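Local structure of exoribonuclease II, mitochondrial (Candida glabrata, 6F3H) at residues A[451-462]-A[700-708]; A[427-435]-A[471-481]. The protein degrades RNA in mitochondria as a 3'-to-5' exoribonuclease of the RNB family, probably as the nuclease component of the mitochondrial RNA degradosome (mtEXO). The protein carries 1 engineered substitution. All blocks are in the same frame, centred on the assembly; numbering follows the deposited sequence.

Contact 1. Residues A[451-462]-A[700-708]; sequences LRVSLKRAFTTY and MRRGPDLIN. With nucleotides of chain C.
Phe-459 and Arg-702 are joined by a single beta bridge, beside which Thr-460 N donates to Arg-701 O at 3.1 Å; the bond is nearly straight (168°) but reaches the oxygen from above the carbonyl plane. Next to the bridge the Phe-459 ring packs on the first turn of helix 703-716: CE2 lies 3.9 Å from Pro-704 CD, the two side chains crossing at about a right angle, while Arg-701 O sits at the ring edge. On the other flank, Leu-455 of helix 449-456 points CD2 at Leu-706 CD2 (3.9 Å) and at CG1 of Ile-707, an apolar seam between the two helices.

The polar half of the contact faces the RNA. Arg-701 places CG between its backbone N and carbonyl carbon (chi1 68°), then runs straight out to NE. This extended chain passes across the end of Tyr-462, with OH 3.4 Å from Arg-701 CB, and delivers the guanidinium to the C6 nucleotide of chain C. There NE and NH2 both bond to C6 OP2, the NE bond being 2.6 Å, and one guanidinium face lies against C5 of the base. That base also covers one face of the Tyr-462 ring; Thr-460 CG2 backs the opposite face.

Arg-702 turns instead at chi3 (-72°) and grips Asp-705 side-on, NE to OD1 and NH2 to OD2 (2.8 Å). Its NH1 reaches A5 OP2 of chain C at 3.3 Å, and Thr-695 gives Asp-705 OD1 a second partner. Both arginines thus bond directly to phosphate oxygens: Arg-701 to C6 and, weakly, to A5, and Arg-702 to A5 while a carboxylate in the first turn of the helix holds it. The acid probably fixes the rotation of Arg-702 and tempers its charge, while Tyr-462 and Arg-701 confine the cytosine, consistent with seating RNA beside the metal site.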
loop_
_atom_site.group_PDB
_atom_site.type_symbol
_atom_site.label_atom_id
_atom_site.label_comp_id
_atom_site.label_asym_id
_atom_site.label_seq_id
_atom_site.Cartn_x
_atom_site.Cartn_y
_atom_site.Cartn_z
ATOM N N LEU A 451 -3.259 8.581 -19.986
ATOM C CA LEU A 451 -3.902 7.457 -19.339
ATOM C C LEU A 451 -2.883 6.417 -18.908
ATOM O O LEU A 451 -2.950 5.913 -17.781
ATOM C CB LEU A 451 -4.937 6.846 -20.270
ATOM C CG LEU A 451 -5.616 5.608 -19.698
ATOM C CD1 LEU A 451 -6.449 6.022 -18.487
ATOM C CD2 LEU A 451 -6.495 4.950 -20.754
ATOM N N ARG A 452 -1.925 6.100 -19.779
ATOM C CA ARG A 452 -0.876 5.160 -19.407
ATOM C C ARG A 452 -0.152 5.629 -18.160
ATOM O O ARG A 452 0.110 4.847 -17.240
ATOM C CB ARG A 452 0.132 5.028 -20.536
ATOM C CG ARG A 452 -0.279 4.305 -21.782
ATOM C CD ARG A 452 0.957 4.229 -22.702
ATOM N NE ARG A 452 1.897 5.353 -22.512
ATOM C CZ ARG A 452 3.041 5.312 -21.812
ATOM N NH1 ARG A 452 3.796 6.403 -21.717
ATOM N NH2 ARG A 452 3.428 4.199 -21.191
ATOM N N VAL A 453 0.198 6.910 -18.125
ATOM C CA VAL A 453 0.883 7.451 -16.964
ATOM C C VAL A 453 0.017 7.302 -15.728
ATOM O O VAL A 453 0.486 6.895 -14.659
ATOM C CB VAL A 453 1.231 8.921 -17.212
ATOM C CG1 VAL A 453 1.842 9.518 -15.964
ATOM C CG2 VAL A 453 2.130 9.026 -18.389
ATOM N N SER A 454 -1.261 7.631 -15.857
ATOM C CA SER A 454 -2.138 7.612 -14.705
ATOM C C SER A 454 -2.183 6.222 -14.119
ATOM O O SER A 454 -1.927 6.024 -12.931
ATOM C CB SER A 454 -3.529 8.051 -15.135
ATOM O OG SER A 454 -3.447 9.309 -15.771
ATOM N N LEU A 455 -2.375 5.232 -14.973
ATOM C CA LEU A 455 -2.420 3.857 -14.505
ATOM C C LEU A 455 -1.084 3.418 -13.941
ATOM O O LEU A 455 -1.029 2.528 -13.087
ATOM C CB LEU A 455 -2.836 2.961 -15.659
ATOM C CG LEU A 455 -4.217 3.337 -16.208
ATOM C CD1 LEU A 455 -4.467 2.626 -17.518
ATOM C CD2 LEU A 455 -5.322 3.010 -15.194
ATOM N N LYS A 456 0.002 4.012 -14.414
ATOM C CA LYS A 456 1.291 3.708 -13.819
ATOM C C LYS A 456 1.343 4.205 -12.383
ATOM O O LYS A 456 1.633 3.433 -11.469
ATOM C CB LYS A 456 2.405 4.319 -14.663
ATOM C CG LYS A 456 3.820 3.972 -14.225
ATOM C CD LYS A 456 4.824 4.730 -15.080
ATOM C CE LYS A 456 5.730 5.635 -14.230
ATOM N NZ LYS A 456 5.047 6.604 -13.299
ATOM N N ARG A 457 1.001 5.476 -12.153
ATOM C CA ARG A 457 0.827 5.948 -10.785
ATOM C C ARG A 457 -0.437 5.338 -10.229
ATOM O O ARG A 457 -1.423 6.042 -10.056
ATOM C CB ARG A 457 0.623 7.449 -10.707
ATOM C CG ARG A 457 1.226 8.271 -11.765
ATOM C CD ARG A 457 1.164 9.662 -11.221
ATOM N NE ARG A 457 1.974 10.631 -11.946
ATOM C CZ ARG A 457 2.046 11.918 -11.606
ATOM N NH1 ARG A 457 1.346 12.371 -10.573
ATOM N NH2 ARG A 457 2.823 12.756 -12.279
ATOM N N ALA A 458 -0.438 4.059 -9.921
ATOM C CA ALA A 458 -1.703 3.357 -9.739
ATOM C C ALA A 458 -2.651 3.973 -8.710
ATOM O O ALA A 458 -3.776 3.496 -8.604
ATOM C CB ALA A 458 -1.400 1.911 -9.358
ATOM N N PHE A 459 -2.239 4.953 -7.905
ATOM C CA PHE A 459 -3.155 5.638 -7.004
ATOM C C PHE A 459 -2.695 7.070 -6.858
ATOM O O PHE A 459 -1.618 7.456 -7.302
ATOM C CB PHE A 459 -3.238 5.003 -5.613
ATOM C CG PHE A 459 -3.515 3.527 -5.628
ATOM C CD1 PHE A 459 -2.561 2.620 -6.036
ATOM C CD2 PHE A 459 -4.756 3.044 -5.287
ATOM C CE1 PHE A 459 -2.833 1.268 -6.087
ATOM C CE2 PHE A 459 -5.035 1.674 -5.334
ATOM C CZ PHE A 459 -4.078 0.799 -5.736
ATOM N N THR A 460 -3.518 7.873 -6.234
ATOM C CA THR A 460 -3.004 9.146 -5.794
ATOM C C THR A 460 -2.203 8.875 -4.538
ATOM O O THR A 460 -2.503 7.937 -3.792
ATOM C CB THR A 460 -4.124 10.147 -5.553
ATOM O OG1 THR A 460 -4.500 10.709 -6.808
ATOM C CG2 THR A 460 -3.646 11.256 -4.728
ATOM N N THR A 461 -1.107 9.614 -4.382
ATOM C CA THR A 461 -0.194 9.481 -3.254
ATOM C C THR A 461 -0.511 10.554 -2.215
ATOM O O THR A 461 -0.312 11.747 -2.460
ATOM C CB THR A 461 1.243 9.577 -3.737
ATOM O OG1 THR A 461 1.485 8.544 -4.708
ATOM C CG2 THR A 461 2.163 9.366 -2.588
ATOM N N TYR A 462 -1.040 10.136 -1.074
ATOM C CA TYR A 462 -1.464 11.035 -0.009
ATOM C C TYR A 462 -0.507 10.860 1.164
ATOM O O TYR A 462 -0.476 9.792 1.782
ATOM C CB TYR A 462 -2.899 10.741 0.427
ATOM C CG TYR A 462 -3.995 10.971 -0.621
ATOM C CD1 TYR A 462 -4.364 12.251 -1.018
ATOM C CD2 TYR A 462 -4.681 9.901 -1.183
ATOM C CE1 TYR A 462 -5.365 12.454 -1.963
ATOM C CE2 TYR A 462 -5.671 10.094 -2.126
ATOM C CZ TYR A 462 -6.017 11.369 -2.511
ATOM O OH TYR A 462 -7.014 11.552 -3.459
HETATM N N MSE A 700 -10.753 8.757 -9.395
HETATM C CA MSE A 700 -9.685 9.744 -9.668
HETATM C C MSE A 700 -8.475 9.565 -8.806
HETATM O O MSE A 700 -7.520 10.331 -8.894
HETATM C CB MSE A 700 -10.143 11.162 -9.428
HETATM C CG MSE A 700 -11.195 11.695 -10.346
HETATM SE SE MSE A 700 -11.963 13.334 -9.564
HETATM C CE MSE A 700 -10.698 14.665 -10.200
ATOM N N ARG A 701 -8.557 8.601 -7.912
ATOM C CA ARG A 701 -7.531 8.420 -6.910
ATOM C C ARG A 701 -7.238 6.956 -6.661
ATOM O O ARG A 701 -6.352 6.660 -5.863
ATOM C CB ARG A 701 -7.942 9.109 -5.602
ATOM C CG ARG A 701 -9.115 8.464 -4.904
ATOM C CD ARG A 701 -9.369 9.121 -3.556
ATOM N NE ARG A 701 -10.539 8.568 -2.879
ATOM C CZ ARG A 701 -10.510 7.536 -2.044
ATOM N NH1 ARG A 701 -9.368 6.934 -1.776
ATOM N NH2 ARG A 701 -11.620 7.095 -1.477
ATOM N N ARG A 702 -7.949 6.043 -7.320
ATOM C CA ARG A 702 -7.678 4.613 -7.305
ATOM C C ARG A 702 -7.786 4.089 -8.726
ATOM O O ARG A 702 -8.849 4.185 -9.341
ATOM C CB ARG A 702 -8.656 3.861 -6.411
ATOM C CG ARG A 702 -8.604 4.206 -4.972
ATOM C CD ARG A 702 -9.261 3.094 -4.201
ATOM N NE ARG A 702 -10.695 3.126 -4.416
ATOM C CZ ARG A 702 -11.594 3.242 -3.451
ATOM N NH1 ARG A 702 -11.201 3.313 -2.187
ATOM N NH2 ARG A 702 -12.888 3.250 -3.753
ATOM N N GLY A 703 -6.694 3.497 -9.230
ATOM C CA GLY A 703 -6.650 2.847 -10.518
ATOM C C GLY A 703 -7.635 1.709 -10.704
ATOM O O GLY A 703 -8.218 1.590 -11.788
ATOM N N PRO A 704 -7.831 0.846 -9.702
ATOM C CA PRO A 704 -8.906 -0.154 -9.838
ATOM C C PRO A 704 -10.251 0.471 -10.164
ATOM O O PRO A 704 -10.933 0.017 -11.089
ATOM C CB PRO A 704 -8.929 -0.835 -8.476
ATOM C CG PRO A 704 -7.710 -0.465 -7.812
ATOM C CD PRO A 704 -7.091 0.702 -8.453
ATOM N N ASP A 705 -10.655 1.510 -9.427
ATOM C CA ASP A 705 -11.920 2.153 -9.743
ATOM C C ASP A 705 -11.872 2.719 -11.145
ATOM O O ASP A 705 -12.781 2.502 -11.945
ATOM C CB ASP A 705 -12.254 3.248 -8.729
ATOM C CG ASP A 705 -12.198 2.751 -7.329
ATOM O OD1 ASP A 705 -11.266 2.000 -7.037
ATOM O OD2 ASP A 705 -13.068 3.100 -6.517
ATOM N N LEU A 706 -10.778 3.385 -11.484
ATOM C CA LEU A 706 -10.679 4.026 -12.785
ATOM C C LEU A 706 -10.836 3.026 -13.916
ATOM O O LEU A 706 -11.398 3.348 -14.963
ATOM C CB LEU A 706 -9.352 4.753 -12.896
ATOM C CG LEU A 706 -9.180 5.408 -14.256
ATOM C CD1 LEU A 706 -10.201 6.520 -14.427
ATOM C CD2 LEU A 706 -7.797 5.979 -14.405
ATOM N N ILE A 707 -10.333 1.812 -13.736
ATOM C CA ILE A 707 -10.457 0.797 -14.781
ATOM C C ILE A 707 -11.867 0.235 -14.846
ATOM O O ILE A 707 -12.404 -0.011 -15.934
ATOM C CB ILE A 707 -9.430 -0.310 -14.541
ATOM C CG1 ILE A 707 -8.118 0.108 -15.178
ATOM C CG2 ILE A 707 -9.939 -1.630 -15.047
ATOM C CD1 ILE A 707 -7.114 -0.982 -15.202
ATOM N N ASN A 708 -12.477 -0.003 -13.683
ATOM C CA ASN A 708 -13.875 -0.409 -13.634
ATOM C C ASN A 708 -14.770 0.581 -14.388
ATOM O O ASN A 708 -15.762 0.174 -15.000
ATOM C CB ASN A 708 -14.309 -0.541 -12.167
ATOM C CG ASN A 708 -13.586 -1.683 -11.432
ATOM O OD1 ASN A 708 -13.158 -2.644 -12.043
ATOM N ND2 ASN A 708 -13.443 -1.559 -10.118
ATOM P P C C 6 -13.229 10.943 -2.015
ATOM O OP1 C C 6 -13.856 11.870 -2.967
ATOM O OP2 C C 6 -12.925 9.552 -2.388
ATOM O "O5'" C C 6 -11.925 11.700 -1.557
ATOM C "C5'" C C 6 -12.041 12.965 -0.924
ATOM C "C4'" C C 6 -10.733 13.418 -0.318
ATOM O "O4'" C C 6 -10.392 12.628 0.853
ATOM C "C3'" C C 6 -9.496 13.295 -1.178
ATOM O "O3'" C C 6 -9.410 14.272 -2.192
ATOM C "C2'" C C 6 -8.414 13.441 -0.140
ATOM O "O2'" C C 6 -8.405 14.780 0.300
ATOM C "C1'" C C 6 -8.992 12.603 0.998
ATOM N N1 C C 6 -8.484 11.202 0.970
ATOM C C2 C C 6 -7.238 10.938 1.588
ATOM O O2 C C 6 -6.632 11.850 2.151
ATOM N N3 C C 6 -6.668 9.717 1.609
ATOM C C4 C C 6 -7.307 8.736 1.013
ATOM N N4 C C 6 -6.712 7.540 1.066
ATOM C C5 C C 6 -8.573 8.951 0.370
ATOM C C6 C C 6 -9.120 10.173 0.356
ATOM P P A C 5 -14.630 5.693 -0.391
ATOM O OP1 A C 5 -15.381 5.750 -1.665
ATOM O OP2 A C 5 -13.339 4.947 -0.346
ATOM O "O5'" A C 5 -14.320 7.187 0.019
ATOM C "C5'" A C 5 -15.387 8.103 0.147
ATOM C "C4'" A C 5 -14.991 9.340 0.901
ATOM O "O4'" A C 5 -14.631 9.000 2.261
ATOM C "C3'" A C 5 -13.784 10.095 0.374
ATOM O "O3'" A C 5 -14.116 10.946 -0.699
ATOM C "C2'" A C 5 -13.324 10.850 1.604
ATOM O "O2'" A C 5 -14.171 11.964 1.844
ATOM C "C1'" A C 5 -13.567 9.807 2.687
ATOM N N9 A C 5 -12.401 8.946 2.802
ATOM C C8 A C 5 -12.139 7.742 2.197
ATOM N N7 A C 5 -10.959 7.253 2.485
ATOM C C5 A C 5 -10.433 8.228 3.313
ATOM C C6 A C 5 -9.210 8.322 3.976
ATOM N N6 A C 5 -8.258 7.384 3.894
ATOM N N1 A C 5 -9.016 9.435 4.727
ATOM C C2 A C 5 -9.979 10.372 4.803
ATOM N N3 A C 5 -11.180 10.400 4.229
ATOM C C4 A C 5 -11.312 9.282 3.503
#

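Contact 2. Residues A[427-435]-A[471-481]; sequences HIADPAGLF and LPKSFCNRADL
Leu-434 and Phe-475 open the apolar seam between the turn that follows strand 421-429 and helix 473-479, with Leu-434 CB 3.9 Å from Phe-475 CD2. The branches of Leu-434 divide the helix surface between them. CD1 rests on Ala-479 CB at 4.1 Å, and CD2 meets the CG and CD methylenes of Arg-478, the two side chains meeting at a slant, 3.6 Å from CD. Arg-478 keeps CG anti to its own backbone N (chi1 166°) and stretches out to NE, which brings its methylenes to the leucine and carries its charge on to Glu-489.

Beside Leu-434, the rings of Phe-435 and Phe-475 are inclined by 30° but slid apart, with centroids 5.2 Å from each other and little overlap. Leu-471 CD2 meets the edge of Phe-435, while its other methyl, CD1, touches Pro-431 CB at 4.0 Å. At the far end Leu-481 spreads its methyls along the strand: CD2 packs on Ala-429 CB (3.8 Å), CD1 near His-427 O.

The next shell holds these groups in place. His-427, at the strand end of the contact, is tied by its two ring nitrogens to Ser-492 and Ser-413, and Asp-430 bonds to His-713 of helix 703-716. Phe-435 also packs on Val-450 and Leu-451. The backbones of His-427 and Ala-429 pair with Gly-411 and Asn-409, at the start of the adjacent strand 410-416 and just before it. No hydrogen bond crosses between 427-435 and 471-481. Their cohesion therefore rests on buried hydrocarbon, with polar groups tied outside the seam, joining the RNB-domain sheet to a short helix close to the magnesium site.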
loop_
_atom_site.group_PDB
_atom_site.type_symbol
_atom_site.label_atom_id
_atom_site.label_comp_id
_atom_site.label_asym_id
_atom_site.label_seq_id
_atom_site.Cartn_x
_atom_site.Cartn_y
_atom_site.Cartn_z
ATOM N N HIS A 427 -23.660 9.569 -7.337
ATOM C CA HIS A 427 -23.066 10.172 -8.509
ATOM C C HIS A 427 -21.576 10.194 -8.303
ATOM O O HIS A 427 -21.078 10.835 -7.378
ATOM C CB HIS A 427 -23.596 11.573 -8.755
ATOM C CG HIS A 427 -25.061 11.667 -8.556
ATOM N ND1 HIS A 427 -25.953 11.099 -9.434
ATOM C CD2 HIS A 427 -25.796 12.274 -7.597
ATOM C CE1 HIS A 427 -27.177 11.328 -9.001
ATOM N NE2 HIS A 427 -27.110 12.046 -7.893
ATOM N N ILE A 428 -20.882 9.484 -9.157
ATOM C CA ILE A 428 -19.450 9.354 -9.077
ATOM C C ILE A 428 -18.891 10.215 -10.192
ATOM O O ILE A 428 -19.424 10.208 -11.307
ATOM C CB ILE A 428 -19.060 7.878 -9.243
ATOM C CG1 ILE A 428 -19.548 7.078 -8.045
ATOM C CG2 ILE A 428 -17.577 7.765 -9.297
ATOM C CD1 ILE A 428 -19.458 7.839 -6.744
ATOM N N ALA A 429 -17.844 10.970 -9.896
ATOM C CA ALA A 429 -17.215 11.730 -10.963
ATOM C C ALA A 429 -16.856 10.788 -12.105
ATOM O O ALA A 429 -16.651 9.587 -11.892
ATOM C CB ALA A 429 -15.979 12.448 -10.443
ATOM N N ASP A 430 -16.761 11.294 -13.325
ATOM C CA ASP A 430 -16.523 10.429 -14.473
ATOM C C ASP A 430 -15.223 10.831 -15.143
ATOM O O ASP A 430 -15.211 11.420 -16.232
ATOM C CB ASP A 430 -17.674 10.460 -15.471
ATOM C CG ASP A 430 -17.369 9.648 -16.686
ATOM O OD1 ASP A 430 -16.875 8.512 -16.507
ATOM O OD2 ASP A 430 -17.604 10.142 -17.807
ATOM N N PRO A 431 -14.100 10.512 -14.521
ATOM C CA PRO A 431 -12.838 10.807 -15.176
ATOM C C PRO A 431 -12.605 9.900 -16.369
ATOM O O PRO A 431 -11.913 10.298 -17.313
ATOM C CB PRO A 431 -11.816 10.618 -14.054
ATOM C CG PRO A 431 -12.434 9.599 -13.175
ATOM C CD PRO A 431 -13.925 9.732 -13.291
ATOM N N ALA A 432 -13.200 8.704 -16.377
ATOM C CA ALA A 432 -13.047 7.825 -17.532
ATOM C C ALA A 432 -13.469 8.521 -18.825
ATOM O O ALA A 432 -12.958 8.197 -19.901
ATOM C CB ALA A 432 -13.843 6.539 -17.312
ATOM N N GLY A 433 -14.385 9.489 -18.739
ATOM C CA GLY A 433 -14.885 10.138 -19.937
ATOM C C GLY A 433 -13.882 11.000 -20.679
ATOM O O GLY A 433 -14.015 11.191 -21.887
ATOM N N LEU A 434 -12.871 11.526 -19.992
ATOM C CA LEU A 434 -11.999 12.502 -20.652
ATOM C C LEU A 434 -11.013 11.874 -21.630
ATOM O O LEU A 434 -10.208 12.602 -22.231
ATOM C CB LEU A 434 -11.263 13.355 -19.612
ATOM C CG LEU A 434 -12.204 14.031 -18.603
ATOM C CD1 LEU A 434 -12.247 13.249 -17.362
ATOM C CD2 LEU A 434 -11.815 15.449 -18.235
ATOM N N PHE A 435 -11.089 10.558 -21.834
ATOM C CA PHE A 435 -10.133 9.827 -22.637
ATOM C C PHE A 435 -10.792 9.111 -23.810
ATOM O O PHE A 435 -11.807 8.426 -23.629
ATOM C CB PHE A 435 -9.409 8.786 -21.785
ATOM C CG PHE A 435 -8.635 9.378 -20.660
ATOM C CD1 PHE A 435 -7.493 10.123 -20.902
ATOM C CD2 PHE A 435 -9.028 9.178 -19.357
ATOM C CE1 PHE A 435 -6.770 10.673 -19.859
ATOM C CE2 PHE A 435 -8.300 9.728 -18.311
ATOM C CZ PHE A 435 -7.178 10.476 -18.564
ATOM N N LEU A 471 -3.954 11.684 -11.525
ATOM C CA LEU A 471 -4.379 12.348 -12.759
ATOM C C LEU A 471 -3.900 13.804 -12.807
ATOM O O LEU A 471 -3.595 14.394 -11.765
ATOM C CB LEU A 471 -5.904 12.300 -12.863
ATOM C CG LEU A 471 -6.566 10.974 -13.241
ATOM C CD1 LEU A 471 -8.000 10.889 -12.735
ATOM C CD2 LEU A 471 -6.562 10.825 -14.726
ATOM N N PRO A 472 -3.804 14.414 -13.996
ATOM C CA PRO A 472 -3.314 15.805 -14.072
ATOM C C PRO A 472 -4.268 16.793 -13.414
ATOM O O PRO A 472 -5.455 16.527 -13.244
ATOM C CB PRO A 472 -3.207 16.084 -15.578
ATOM C CG PRO A 472 -3.344 14.773 -16.254
ATOM C CD PRO A 472 -4.012 13.811 -15.324
ATOM N N LYS A 473 -3.742 17.977 -13.081
ATOM C CA LYS A 473 -4.588 18.994 -12.461
ATOM C C LYS A 473 -5.736 19.354 -13.371
ATOM O O LYS A 473 -6.874 19.489 -12.918
ATOM C CB LYS A 473 -3.795 20.261 -12.131
ATOM N N SER A 474 -5.457 19.510 -14.663
ATOM C CA SER A 474 -6.493 19.932 -15.598
ATOM C C SER A 474 -7.670 18.974 -15.589
ATOM O O SER A 474 -8.826 19.391 -15.492
ATOM C CB SER A 474 -5.918 20.026 -17.001
ATOM O OG SER A 474 -5.691 18.736 -17.512
ATOM N N PHE A 475 -7.392 17.682 -15.676
ATOM C CA PHE A 475 -8.452 16.687 -15.674
ATOM C C PHE A 475 -9.192 16.657 -14.349
ATOM O O PHE A 475 -10.371 16.281 -14.304
ATOM C CB PHE A 475 -7.859 15.305 -15.943
ATOM C CG PHE A 475 -7.348 15.112 -17.342
ATOM C CD1 PHE A 475 -6.473 16.016 -17.912
ATOM C CD2 PHE A 475 -7.700 13.988 -18.064
ATOM C CE1 PHE A 475 -6.001 15.835 -19.189
ATOM C CE2 PHE A 475 -7.231 13.796 -19.343
ATOM C CZ PHE A 475 -6.379 14.712 -19.908
ATOM N N CYS A 476 -8.524 17.042 -13.263
ATOM C CA CYS A 476 -9.173 16.995 -11.960
ATOM C C CYS A 476 -10.197 18.112 -11.810
ATOM O O CYS A 476 -11.288 17.897 -11.272
ATOM C CB CYS A 476 -8.128 17.061 -10.839
ATOM S SG CYS A 476 -7.088 15.564 -10.575
ATOM N N ASN A 477 -9.859 19.307 -12.280
ATOM C CA ASN A 477 -10.783 20.429 -12.217
ATOM C C ASN A 477 -12.049 20.132 -12.994
ATOM O O ASN A 477 -13.155 20.448 -12.540
ATOM C CB ASN A 477 -10.087 21.666 -12.757
ATOM C CG ASN A 477 -9.215 22.312 -11.722
ATOM O OD1 ASN A 477 -9.520 22.254 -10.527
ATOM N ND2 ASN A 477 -8.096 22.890 -12.157
ATOM N N ARG A 478 -11.903 19.515 -14.170
ATOM C CA ARG A 478 -13.061 19.224 -15.001
ATOM C C ARG A 478 -13.911 18.134 -14.388
ATOM O O ARG A 478 -15.131 18.271 -14.282
ATOM C CB ARG A 478 -12.649 18.804 -16.409
ATOM C CG ARG A 478 -13.816 18.182 -17.123
ATOM C CD ARG A 478 -13.806 18.367 -18.614
ATOM N NE ARG A 478 -15.092 17.917 -19.150
ATOM C CZ ARG A 478 -15.807 18.569 -20.069
ATOM N NH1 ARG A 478 -15.371 19.724 -20.564
ATOM N NH2 ARG A 478 -16.971 18.068 -20.482
ATOM N N ALA A 479 -13.288 17.056 -13.961
ATOM C CA ALA A 479 -14.060 15.897 -13.550
ATOM C C ALA A 479 -14.614 16.013 -12.138
ATOM O O ALA A 479 -15.561 15.290 -11.806
ATOM C CB ALA A 479 -13.176 14.651 -13.669
ATOM N N ASP A 480 -14.094 16.945 -11.343
ATOM C CA ASP A 480 -14.464 17.071 -9.940
ATOM C C ASP A 480 -15.939 17.386 -9.766
ATOM O O ASP A 480 -16.508 18.225 -10.477
ATOM C CB ASP A 480 -13.636 18.175 -9.274
ATOM C CG ASP A 480 -12.539 17.634 -8.387
ATOM O OD1 ASP A 480 -12.812 16.664 -7.657
ATOM O OD2 ASP A 480 -11.412 18.174 -8.400
ATOM N N LEU A 481 -16.546 16.729 -8.783
ATOM C CA LEU A 481 -17.886 17.109 -8.383
ATOM C C LEU A 481 -17.832 18.326 -7.472
ATOM O O LEU A 481 -16.767 18.841 -7.120
ATOM C CB LEU A 481 -18.594 15.973 -7.661
ATOM C CG LEU A 481 -18.789 14.646 -8.368
ATOM C CD1 LEU A 481 -20.035 13.998 -7.829
ATOM C CD2 LEU A 481 -18.899 14.814 -9.865
#

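Overall arrangement
The four segments alternate along the chain, so contacts 1 and 2 interlock within the RNB domain, their centres 12 Å apart. Selenomethionine Met-700 is one junction: its CG lies 3.7 Å from Pro-431 CG, and its CA 3.7 Å from Leu-471 CD1. Leu-471 CD2 also touches Ser-454 OG (3.6 Å), joining helix 449-456 to the second seam. Both contacts lie near the magnesium ion bound by Asp-401 and Asp-410: the side chain of Arg-701 is about 8 Å from the magnesium ion, and the side chain of Leu-481 is also about 8 Å from the magnesium ion. Contact 1 meets the RNA directly, whereas the nearest atom of contact 2 stays about 7 Å from it, so contact 2 is close to the bound strand without touching it.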